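Side-chain contacts in condensin complex subunit 3 (Schizosaccharomyces pombe, PDB 5OQR), which serves as a regulatory subunit of the condensin complex, which is required to convert interphase chromatin into mitotic-like condensed chromosomes: residues Gln79-Leu82 / Lys83-Arg87; Cys101-Ile104 / Ala105-Asn109; Val337-Thr340 / Tyr341-Arg345. All blocks are in the same frame, centred on the assembly; numbering follows the deposited sequence.

All three interactions are turns of single helices in an all-helical chain. Interactions 1 and 2 lie on helix 78-86 and helix 94-108, which follow each other in HEAT repeat 2; their centres are 10 Å apart and their apolar faces meet. Ile-85 CD1 touches Ile-103 CG2 at 3.5 Å, Ile-81 CG2 touches Val-107 CG1 at 3.8 Å, and Leu-82 CD2 reaches Ile-104 CG2 at 4.0 Å. Interaction 3, on helix 336-348, is remote: its centre is 77 Å from that of interaction 1 and 68 Å from that of interaction 2. Interactions 1 and 3 lie on opposite sides of the chain's centre, which reflects the elongated shape of the subunit.

Interaction 1: residues Gln79-Leu82 / Lys83-Arg87; sequences QPIL and KHILR
His-84, whose CB rests 3.5 Å from Pro-80 O one turn back, has the CG1 of Ile-85 at the edge of its imidazole, in the ring plane. The guanidinium of Arg-87 lies with one face against His-84 CA, which is 3.5 Å from its plane and over its centre, and the same arginine packs against an aromatic side chain of another protein chain. With CG of His-84 anti to the backbone N (chi1 169°), the ring swings away from the preceding turn, and NE2 is hydrogen-bonded to Asn-42 OD1.

The apolar side of helix 78-86, in HEAT repeat 2, is carried by Ile-81 and Ile-85, four residues apart and running alongside each other. Here the CG1 of Ile-81 meets the CD1 of Ile-85 at 3.4 Å. CG1 and CD1 of Ile-85 also pass close to Ile-81 O, which accepts the Ile-85 N-H at 3.1 Å from Ile-85 N. Leu-41 of helix 33-42 touches both isoleucines, and Ile-85 also meets Cys-100 of helix 94-108. Cutting Ile-85 back to alanine would remove CG1 and CD1 and would probably leave a gap beside Ile-81 and less for Leu-41 to pack on.

On the other flanks, Lys-83 CG lies 3.2 Å from Gln-79 O, the acceptor for Lys-83 N, and Leu-86 CG covers Leu-82 O, which accepts Leu-86 N at 2.9 Å. Leu-82 itself faces Leu-118 and Leu-122 of helix 116-129. The hydrogen bonds between the two segments are all main-chain, while the side chains add dispersion contacts; packing probably sets the position of the isoleucine pair, and the polar end of the histidine is held by helix 33-42.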
ATOM      1  N   GLN A  79     -18.895 -40.176 -18.745  1.00102.62           N
ATOM      2  CA  GLN A  79     -20.299 -39.771 -18.686  1.00104.26           C
ATOM      3  C   GLN A  79     -21.030 -40.480 -17.556  1.00105.83           C
ATOM      4  O   GLN A  79     -21.702 -39.801 -16.761  1.00100.08           O
ATOM      5  CB  GLN A  79     -20.977 -40.009 -20.040  1.00112.64           C
ATOM      6  CG  GLN A  79     -20.165 -39.551 -21.254  1.00109.32           C
ATOM      7  CD  GLN A  79     -20.698 -38.282 -21.889  1.00115.78           C
ATOM      8  OE1 GLN A  79     -21.685 -37.705 -21.436  1.00117.30           O
ATOM      9  NE2 GLN A  79     -20.039 -37.837 -22.951  1.00119.09           N
ATOM     10  N   PRO A  80     -20.941 -41.804 -17.404  1.00107.38           N
ATOM     11  CA  PRO A  80     -21.597 -42.434 -16.244  1.00103.47           C
ATOM     12  C   PRO A  80     -21.094 -41.911 -14.909  1.00104.24           C
ATOM     13  O   PRO A  80     -21.900 -41.620 -14.014  1.00108.07           O
ATOM     14  CB  PRO A  80     -21.278 -43.924 -16.436  1.00105.58           C
ATOM     15  CG  PRO A  80     -20.951 -44.070 -17.878  1.00108.49           C
ATOM     16  CD  PRO A  80     -20.299 -42.800 -18.280  1.00105.01           C
ATOM     17  N   ILE A  81     -19.776 -41.787 -14.743  1.00100.22           N
ATOM     18  CA  ILE A  81     -19.225 -41.349 -13.463  1.00 98.75           C
ATOM     19  C   ILE A  81     -19.743 -39.960 -13.109  1.00 97.11           C
ATOM     20  O   ILE A  81     -20.068 -39.679 -11.950  1.00 93.54           O
ATOM     21  CB  ILE A  81     -17.684 -41.390 -13.501  1.00 91.00           C
ATOM     22  CG1 ILE A  81     -17.104 -41.101 -12.116  1.00 90.33           C
ATOM     23  CG2 ILE A  81     -17.149 -40.393 -14.507  1.00 98.31           C
ATOM     24  CD1 ILE A  81     -15.593 -41.221 -12.043  1.00 89.71           C
ATOM     25  N   LEU A  82     -19.834 -39.070 -14.099  1.00102.27           N
ATOM     26  CA  LEU A  82     -20.347 -37.730 -13.831  1.00105.32           C
ATOM     27  C   LEU A  82     -21.836 -37.766 -13.520  1.00106.27           C
ATOM     28  O   LEU A  82     -22.311 -37.040 -12.639  1.00103.48           O
ATOM     29  CB  LEU A  82     -20.068 -36.810 -15.021  1.00101.46           C
ATOM     30  CG  LEU A  82     -18.613 -36.400 -15.265  1.00 92.99           C
ATOM     31  CD1 LEU A  82     -18.522 -35.511 -16.495  1.00 91.79           C
ATOM     32  CD2 LEU A  82     -18.016 -35.692 -14.057  1.00 90.38           C
ATOM     33  N   LYS A  83     -22.593 -38.602 -14.231  1.00109.04           N
ATOM     34  CA  LYS A  83     -24.019 -38.720 -13.951  1.00105.44           C
ATOM     35  C   LYS A  83     -24.261 -39.249 -12.544  1.00107.81           C
ATOM     36  O   LYS A  83     -25.206 -38.826 -11.866  1.00103.94           O
ATOM     37  CB  LYS A  83     -24.683 -39.630 -14.982  1.00110.99           C
ATOM     38  CG  LYS A  83     -24.820 -39.008 -16.364  1.00111.41           C
ATOM     39  CD  LYS A  83     -25.858 -39.739 -17.195  1.00110.41           C
ATOM     40  CE  LYS A  83     -27.273 -39.406 -16.737  1.00113.00           C
ATOM     41  NZ  LYS A  83     -28.188 -40.571 -16.859  1.00112.86           N
ATOM     42  N   HIS A  84     -23.420 -40.178 -12.086  1.00111.48           N
ATOM     43  CA  HIS A  84     -23.603 -40.744 -10.754  1.00114.57           C
ATOM     44  C   HIS A  84     -23.268 -39.732  -9.668  1.00109.31           C
ATOM     45  O   HIS A  84     -23.964 -39.653  -8.650  1.00110.35           O
ATOM     46  CB  HIS A  84     -22.740 -41.996 -10.591  1.00114.82           C
ATOM     47  CG  HIS A  84     -22.655 -42.487  -9.179  1.00110.02           C
ATOM     48  ND1 HIS A  84     -23.533 -43.414  -8.659  1.00108.16           N
ATOM     49  CD2 HIS A  84     -21.803 -42.172  -8.176  1.00107.12           C
ATOM     50  CE1 HIS A  84     -23.221 -43.652  -7.397  1.00101.95           C
ATOM     51  NE2 HIS A  84     -22.175 -42.910  -7.079  1.00 90.41           N
ATOM     52  N   ILE A  85     -22.208 -38.950  -9.866  1.00109.95           N
ATOM     53  CA  ILE A  85     -21.704 -38.088  -8.804  1.00108.77           C
ATOM     54  C   ILE A  85     -22.393 -36.730  -8.761  1.00106.11           C
ATOM     55  O   ILE A  85     -22.421 -36.097  -7.696  1.00 97.93           O
ATOM     56  CB  ILE A  85     -20.184 -37.900  -8.954  1.00101.02           C
ATOM     57  CG1 ILE A  85     -19.489 -39.262  -9.022  1.00 99.11           C
ATOM     58  CG2 ILE A  85     -19.619 -37.105  -7.781  1.00106.87           C
ATOM     59  CD1 ILE A  85     -18.082 -39.182  -9.511  1.00101.65           C
ATOM     60  N   LEU A  86     -22.953 -36.262  -9.880  1.00104.95           N
ATOM     61  CA  LEU A  86     -23.653 -34.983  -9.862  1.00103.45           C
ATOM     62  C   LEU A  86     -24.858 -35.011  -8.935  1.00105.55           C
ATOM     63  O   LEU A  86     -25.287 -33.953  -8.461  1.00107.52           O
ATOM     64  CB  LEU A  86     -24.084 -34.592 -11.280  1.00107.93           C
ATOM     65  CG  LEU A  86     -25.053 -35.496 -12.050  1.00107.61           C
ATOM     66  CD1 LEU A  86     -26.511 -35.277 -11.648  1.00109.87           C
ATOM     67  CD2 LEU A  86     -24.886 -35.257 -13.541  1.00104.50           C
ATOM     68  N   ARG A  87     -25.414 -36.194  -8.664  1.00114.85           N
ATOM     69  CA  ARG A  87     -26.555 -36.285  -7.761  1.00117.91           C
ATOM     70  C   ARG A  87     -26.210 -35.743  -6.381  1.00113.59           C
ATOM     71  O   ARG A  87     -27.089 -35.245  -5.671  1.00119.53           O
ATOM     72  CB  ARG A  87     -27.019 -37.738  -7.648  1.00124.16           C
ATOM     73  CG  ARG A  87     -27.300 -38.460  -8.959  1.00127.22           C
ATOM     74  CD  ARG A  87     -27.162 -39.967  -8.760  1.00134.43           C
ATOM     75  NE  ARG A  87     -27.291 -40.722 -10.005  1.00138.51           N
ATOM     76  CZ  ARG A  87     -26.906 -41.986 -10.158  1.00133.43           C
ATOM     77  NH1 ARG A  87     -26.351 -42.646  -9.150  1.00131.58           N
ATOM     78  NH2 ARG A  87     -27.064 -42.591 -11.328  1.00133.16           N
TER

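Interaction 2: residues Cys101-Ile104 / Ala105-Asn109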
ATOM      1  N   CYS A 101     -17.621 -32.105  -5.878  1.00 90.79           N
ATOM      2  CA  CYS A 101     -17.001 -31.049  -6.668  1.00 85.80           C
ATOM      3  C   CYS A 101     -15.545 -31.375  -6.966  1.00 79.63           C
ATOM      4  O   CYS A 101     -15.059 -31.130  -8.077  1.00 81.76           O
ATOM      5  CB  CYS A 101     -17.112 -29.713  -5.935  1.00 85.86           C
ATOM      6  SG  CYS A 101     -18.798 -29.085  -5.795  1.00 84.64           S
ATOM      7  N   GLN A 102     -14.831 -31.926  -5.984  1.00 80.45           N
ATOM      8  CA  GLN A 102     -13.441 -32.316  -6.199  1.00 80.17           C
ATOM      9  C   GLN A 102     -13.328 -33.318  -7.338  1.00 83.60           C
ATOM     10  O   GLN A 102     -12.504 -33.158  -8.246  1.00 82.47           O
ATOM     11  CB  GLN A 102     -12.861 -32.897  -4.910  1.00 78.40           C
ATOM     12  CG  GLN A 102     -11.394 -33.284  -4.998  1.00 76.19           C
ATOM     13  CD  GLN A 102     -10.900 -33.965  -3.740  1.00 79.15           C
ATOM     14  OE1 GLN A 102     -11.648 -34.681  -3.075  1.00 80.51           O
ATOM     15  NE2 GLN A 102      -9.635 -33.746  -3.403  1.00 91.36           N
ATOM     16  N   ILE A 103     -14.156 -34.363  -7.310  1.00 91.55           N
ATOM     17  CA  ILE A 103     -14.083 -35.400  -8.334  1.00 94.02           C
ATOM     18  C   ILE A 103     -14.485 -34.834  -9.691  1.00 81.21           C
ATOM     19  O   ILE A 103     -13.765 -34.989 -10.683  1.00 82.22           O
ATOM     20  CB  ILE A 103     -14.960 -36.603  -7.943  1.00 88.50           C
ATOM     21  CG1 ILE A 103     -14.483 -37.202  -6.617  1.00 87.87           C
ATOM     22  CG2 ILE A 103     -14.914 -37.671  -9.031  1.00 86.50           C
ATOM     23  CD1 ILE A 103     -15.465 -38.167  -5.992  1.00 93.80           C
ATOM     24  N   ILE A 104     -15.639 -34.170  -9.753  1.00 81.72           N
ATOM     25  CA  ILE A 104     -16.129 -33.653 -11.029  1.00 88.48           C
ATOM     26  C   ILE A 104     -15.094 -32.738 -11.666  1.00 86.98           C
ATOM     27  O   ILE A 104     -14.857 -32.797 -12.878  1.00 82.65           O
ATOM     28  CB  ILE A 104     -17.477 -32.937 -10.833  1.00 90.25           C
ATOM     29  CG1 ILE A 104     -18.556 -33.957 -10.462  1.00 94.71           C
ATOM     30  CG2 ILE A 104     -17.881 -32.175 -12.101  1.00 87.96           C
ATOM     31  CD1 ILE A 104     -19.864 -33.339 -10.057  1.00 97.96           C
ATOM     32  N   ALA A 105     -14.460 -31.880 -10.864  1.00 83.31           N
ATOM     33  CA  ALA A 105     -13.474 -30.951 -11.405  1.00 84.78           C
ATOM     34  C   ALA A 105     -12.358 -31.694 -12.125  1.00 84.92           C
ATOM     35  O   ALA A 105     -11.956 -31.317 -13.232  1.00 88.65           O
ATOM     36  CB  ALA A 105     -12.900 -30.084 -10.285  1.00 84.60           C
ATOM     37  N   ARG A 106     -11.844 -32.759 -11.513  1.00 86.43           N
ATOM     38  CA  ARG A 106     -10.701 -33.462 -12.083  1.00 82.66           C
ATOM     39  C   ARG A 106     -11.112 -34.371 -13.235  1.00 87.14           C
ATOM     40  O   ARG A 106     -10.391 -34.473 -14.233  1.00 96.04           O
ATOM     41  CB  ARG A 106      -9.994 -34.276 -11.001  1.00 83.14           C
ATOM     42  CG  ARG A 106      -9.500 -33.457  -9.821  1.00 86.97           C
ATOM     43  CD  ARG A 106      -8.484 -34.242  -9.009  1.00 92.13           C
ATOM     44  NE  ARG A 106      -8.104 -33.561  -7.775  1.00 93.57           N
ATOM     45  CZ  ARG A 106      -7.227 -34.038  -6.898  1.00 98.10           C
ATOM     46  NH1 ARG A 106      -6.941 -33.351  -5.801  1.00 97.32           N
ATOM     47  NH2 ARG A 106      -6.631 -35.204  -7.115  1.00105.20           N
ATOM     48  N   VAL A 107     -12.263 -35.036 -13.120  1.00 91.52           N
ATOM     49  CA  VAL A 107     -12.632 -36.041 -14.111  1.00102.06           C
ATOM     50  C   VAL A 107     -13.042 -35.381 -15.423  1.00 97.38           C
ATOM     51  O   VAL A 107     -12.624 -35.813 -16.503  1.00 94.07           O
ATOM     52  CB  VAL A 107     -13.742 -36.953 -13.559  1.00 94.98           C
ATOM     53  CG1 VAL A 107     -14.139 -37.998 -14.593  1.00101.84           C
ATOM     54  CG2 VAL A 107     -13.276 -37.637 -12.283  1.00 92.10           C
ATOM     55  N   VAL A 108     -13.866 -34.331 -15.358  1.00 96.18           N
ATOM     56  CA  VAL A 108     -14.280 -33.655 -16.584  1.00101.72           C
ATOM     57  C   VAL A 108     -13.065 -33.146 -17.342  1.00113.02           C
ATOM     58  O   VAL A 108     -13.060 -33.119 -18.579  1.00116.03           O
ATOM     59  CB  VAL A 108     -15.265 -32.510 -16.275  1.00 83.01           C
ATOM     60  CG1 VAL A 108     -14.563 -31.357 -15.559  1.00 86.98           C
ATOM     61  CG2 VAL A 108     -15.923 -32.023 -17.556  1.00 85.21           C
ATOM     62  N   ASN A 109     -12.019 -32.739 -16.621  1.00109.28           N
ATOM     63  CA  ASN A 109     -10.802 -32.256 -17.260  1.00112.96           C
ATOM     64  C   ASN A 109     -10.119 -33.323 -18.104  1.00117.34           C
ATOM     65  O   ASN A 109      -9.240 -32.986 -18.904  1.00120.38           O
ATOM     66  CB  ASN A 109      -9.832 -31.742 -16.195  1.00109.87           C
ATOM     67  CG  ASN A 109      -8.606 -31.081 -16.793  1.00104.72           C
ATOM     68  OD1 ASN A 109      -8.708 -30.308 -17.746  1.00101.70           O
ATOM     69  ND2 ASN A 109      -7.440 -31.387 -16.239  1.00 94.90           N
TER
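Arg-106 leans back along Gln-102 on helix 94-108, within HEAT repeat 2, where this helix packs against helix 78-86. Its CB lies 3.9 Å from Gln-102 O, and CG comes closer, 3.4 Å from the same Gln-102 O. That oxygen also receives the Arg-106 N-H, but only in a weak bond. CG is anti to the carbonyl carbon (chi1 -58°), a setting that sends the chain toward the start of the helix, and from CG to NE it runs fully extended, with Leu-58 and Val-62 of helix 52-69 against the side chain. At the tip, Arg-106 NH1 stands 3.6 Å from Gln-102 NE2, two N-H groups that approach obliquely and, both being donors, do not bond each other. The amide and guanidinium planes are turned 84° apart. Both groups look to outside partners: Gln-102 OE1 is hydrogen-bonded to Arg-99 NH1, whereas the Arg-106 NH1 makes a long, weak ion pair with Asp-55 OD1. Arg-59 also lies near Arg-106 NH2, and the carboxylate of Asp-55 probably offsets part of this positive charge.

Another flank presents the apolar pair Ile-103 and Val-107, which flank one another and touch through CG2 of each at 3.6 Å. The Val-107 N-H is donated to Ile-103 O at 2.9 Å. Leu-58 and Leu-45 continue this surface beside Ile-103. Ala-105, the smallest side chain of the turn, meets Val-143 and Ala-144 of helix 135-145, and its N is hydrogen-bonded to Cys-101 O. Farther along, Val-108 directs CG1 at the carbonyl of Ile-104, with Val-108 CG1 3.1 Å from Ile-104 O.

Interaction 3: residues Val337-Thr340 / Tyr341-Arg345; sequences VQLT and YYIER
Gln-338 and Tyr-342 lean out together from the helix, with amide and ring planes 67° apart. CG of Tyr-342 is anti to its carbonyl carbon (chi1 -59°), which folds the ring back over the preceding turn: Gln-338 O lies over one face, 3.0 Å above the plane and offset toward the rim, and Gln-338 CB meets Tyr-342 CE2 at 3.6 Å. At the far end, Gln-338 NE2 gives Tyr-342 OH a weak hydrogen bond of 3.4 Å. Both polar ends have further partners: the Tyr-342 hydroxyl is hydrogen-bonded to Glu-300 OE2, and Gln-338 OE1 to the backbone N of Glu-335, while Trp-303 stacks on the tyrosine ring.

The turn belongs to helix 336-348, one element of the helical solenoid of this HEAT-repeat protein. Toward helix 356-372, Leu-339 and Ile-343 cross obliquely, Leu-339 CG to Ile-343 CD1 at 4.1 Å, both against Leu-366. Thr-340 faces helix 378-394, touching Leu-384 and Ser-387; its OG1 is hydrogen-bonded to Val-336 O. The Tyr-341 ring, turned away from the preceding residues, carries Arg-345 CG over one face, 3.9 Å above the plane of Tyr-341 and offset toward the rim.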
ATOM      1  N   VAL A 337      33.624  17.815 -17.127  1.00 41.72           N
ATOM      2  CA  VAL A 337      33.928  18.578 -18.336  1.00 42.31           C
ATOM      3  C   VAL A 337      33.079  18.079 -19.497  1.00 39.17           C
ATOM      4  O   VAL A 337      32.427  18.862 -20.197  1.00 38.54           O
ATOM      5  CB  VAL A 337      35.431  18.493 -18.659  1.00 40.63           C
ATOM      6  CG1 VAL A 337      35.743  19.201 -19.974  1.00 51.25           C
ATOM      7  CG2 VAL A 337      36.249  19.095 -17.528  1.00 46.61           C
ATOM      8  N   GLN A 338      33.081  16.765 -19.722  1.00 39.89           N
ATOM      9  CA  GLN A 338      32.248  16.194 -20.773  1.00 38.35           C
ATOM     10  C   GLN A 338      30.772  16.371 -20.448  1.00 37.27           C
ATOM     11  O   GLN A 338      29.959  16.630 -21.344  1.00 32.73           O
ATOM     12  CB  GLN A 338      32.572  14.712 -20.955  1.00 39.21           C
ATOM     13  CG  GLN A 338      34.053  14.376 -21.063  1.00 43.14           C
ATOM     14  CD  GLN A 338      34.333  12.927 -20.717  1.00 58.32           C
ATOM     15  OE1 GLN A 338      34.979  12.631 -19.711  1.00 47.90           O
ATOM     16  NE2 GLN A 338      33.841  12.014 -21.542  1.00 64.96           N
ATOM     17  N   LEU A 339      30.409  16.235 -19.172  1.00 36.32           N
ATOM     18  CA  LEU A 339      29.017  16.388 -18.766  1.00 29.87           C
ATOM     19  C   LEU A 339      28.518  17.795 -19.057  1.00 29.55           C
ATOM     20  O   LEU A 339      27.439  17.979 -19.630  1.00 28.28           O
ATOM     21  CB  LEU A 339      28.874  16.061 -17.282  1.00 31.92           C
ATOM     22  CG  LEU A 339      27.455  16.093 -16.717  1.00 24.70           C
ATOM     23  CD1 LEU A 339      26.657  14.899 -17.204  1.00 28.85           C
ATOM     24  CD2 LEU A 339      27.496  16.136 -15.205  1.00 29.41           C
ATOM     25  N   THR A 340      29.292  18.807 -18.659  1.00 30.44           N
ATOM     26  CA  THR A 340      28.942  20.184 -18.992  1.00 34.12           C
ATOM     27  C   THR A 340      28.743  20.339 -20.493  1.00 31.10           C
ATOM     28  O   THR A 340      27.816  21.020 -20.941  1.00 27.55           O
ATOM     29  CB  THR A 340      30.028  21.141 -18.499  1.00 35.79           C
ATOM     30  OG1 THR A 340      30.308  20.883 -17.117  1.00 39.93           O
ATOM     31  CG2 THR A 340      29.582  22.587 -18.653  1.00 35.98           C
ATOM     32  N   TYR A 341      29.604  19.703 -21.285  1.00 31.57           N
ATOM     33  CA  TYR A 341      29.463  19.752 -22.734  1.00 34.03           C
ATOM     34  C   TYR A 341      28.188  19.049 -23.189  1.00 35.12           C
ATOM     35  O   TYR A 341      27.448  19.579 -24.027  1.00 33.06           O
ATOM     36  CB  TYR A 341      30.702  19.132 -23.382  1.00 41.50           C
ATOM     37  CG  TYR A 341      30.617  18.931 -24.876  1.00 33.68           C
ATOM     38  CD1 TYR A 341      30.681  17.659 -25.424  1.00 36.81           C
ATOM     39  CD2 TYR A 341      30.482  20.009 -25.737  1.00 35.14           C
ATOM     40  CE1 TYR A 341      30.611  17.465 -26.785  1.00 42.38           C
ATOM     41  CE2 TYR A 341      30.409  19.825 -27.103  1.00 40.18           C
ATOM     42  CZ  TYR A 341      30.477  18.550 -27.622  1.00 43.46           C
ATOM     43  OH  TYR A 341      30.402  18.354 -28.981  1.00 38.68           O
ATOM     44  N   TYR A 342      27.905  17.865 -22.640  1.00 34.21           N
ATOM     45  CA  TYR A 342      26.703  17.134 -23.034  1.00 33.45           C
ATOM     46  C   TYR A 342      25.443  17.919 -22.696  1.00 31.74           C
ATOM     47  O   TYR A 342      24.477  17.921 -23.466  1.00 30.89           O
ATOM     48  CB  TYR A 342      26.667  15.768 -22.351  1.00 34.50           C
ATOM     49  CG  TYR A 342      27.842  14.874 -22.666  1.00 41.85           C
ATOM     50  CD1 TYR A 342      28.441  14.888 -23.917  1.00 40.65           C
ATOM     51  CD2 TYR A 342      28.352  14.012 -21.706  1.00 37.34           C
ATOM     52  CE1 TYR A 342      29.514  14.069 -24.203  1.00 40.35           C
ATOM     53  CE2 TYR A 342      29.422  13.193 -21.981  1.00 44.29           C
ATOM     54  CZ  TYR A 342      29.999  13.223 -23.231  1.00 42.77           C
ATOM     55  OH  TYR A 342      31.068  12.402 -23.500  1.00 43.64           O
ATOM     56  N   ILE A 343      25.429  18.581 -21.539  1.00 31.16           N
ATOM     57  CA  ILE A 343      24.283  19.404 -21.168  1.00 26.35           C
ATOM     58  C   ILE A 343      24.115  20.553 -22.154  1.00 30.55           C
ATOM     59  O   ILE A 343      22.996  20.882 -22.562  1.00 31.34           O
ATOM     60  CB  ILE A 343      24.442  19.912 -19.722  1.00 20.18           C
ATOM     61  CG1 ILE A 343      24.339  18.744 -18.743  1.00 25.18           C
ATOM     62  CG2 ILE A 343      23.392  20.976 -19.393  1.00 22.91           C
ATOM     63  CD1 ILE A 343      24.677  19.095 -17.302  1.00 21.55           C
ATOM     64  N   GLU A 344      25.222  21.180 -22.557  1.00 31.64           N
ATOM     65  CA  GLU A 344      25.124  22.366 -23.400  1.00 30.61           C
ATOM     66  C   GLU A 344      24.672  22.025 -24.815  1.00 30.68           C
ATOM     67  O   GLU A 344      23.943  22.808 -25.431  1.00 31.33           O
ATOM     68  CB  GLU A 344      26.455  23.112 -23.413  1.00 30.01           C
ATOM     69  CG  GLU A 344      26.777  23.739 -22.066  1.00 36.35           C
ATOM     70  CD  GLU A 344      27.463  25.078 -22.177  1.00 47.25           C
ATOM     71  OE1 GLU A 344      28.709  25.099 -22.243  1.00 54.10           O
ATOM     72  OE2 GLU A 344      26.756  26.111 -22.200  1.00 55.83           O
ATOM     73  N   ARG A 345      25.075  20.869 -25.345  1.00 29.21           N
ATOM     74  CA  ARG A 345      24.494  20.407 -26.601  1.00 29.80           C
ATOM     75  C   ARG A 345      22.983  20.290 -26.486  1.00 32.30           C
ATOM     76  O   ARG A 345      22.252  20.603 -27.432  1.00 36.06           O
ATOM     77  CB  ARG A 345      25.085  19.056 -27.005  1.00 35.94           C
ATOM     78  CG  ARG A 345      26.558  19.071 -27.325  1.00 37.04           C
ATOM     79  CD  ARG A 345      27.010  17.725 -27.865  1.00 43.90           C
ATOM     80  NE  ARG A 345      26.639  17.530 -29.267  1.00 50.55           N
ATOM     81  CZ  ARG A 345      25.661  16.740 -29.702  1.00 50.45           C
ATOM     82  NH1 ARG A 345      24.922  16.034 -28.856  1.00 58.67           N
ATOM     83  NH2 ARG A 345      25.425  16.648 -31.004  1.00 50.91           N
TER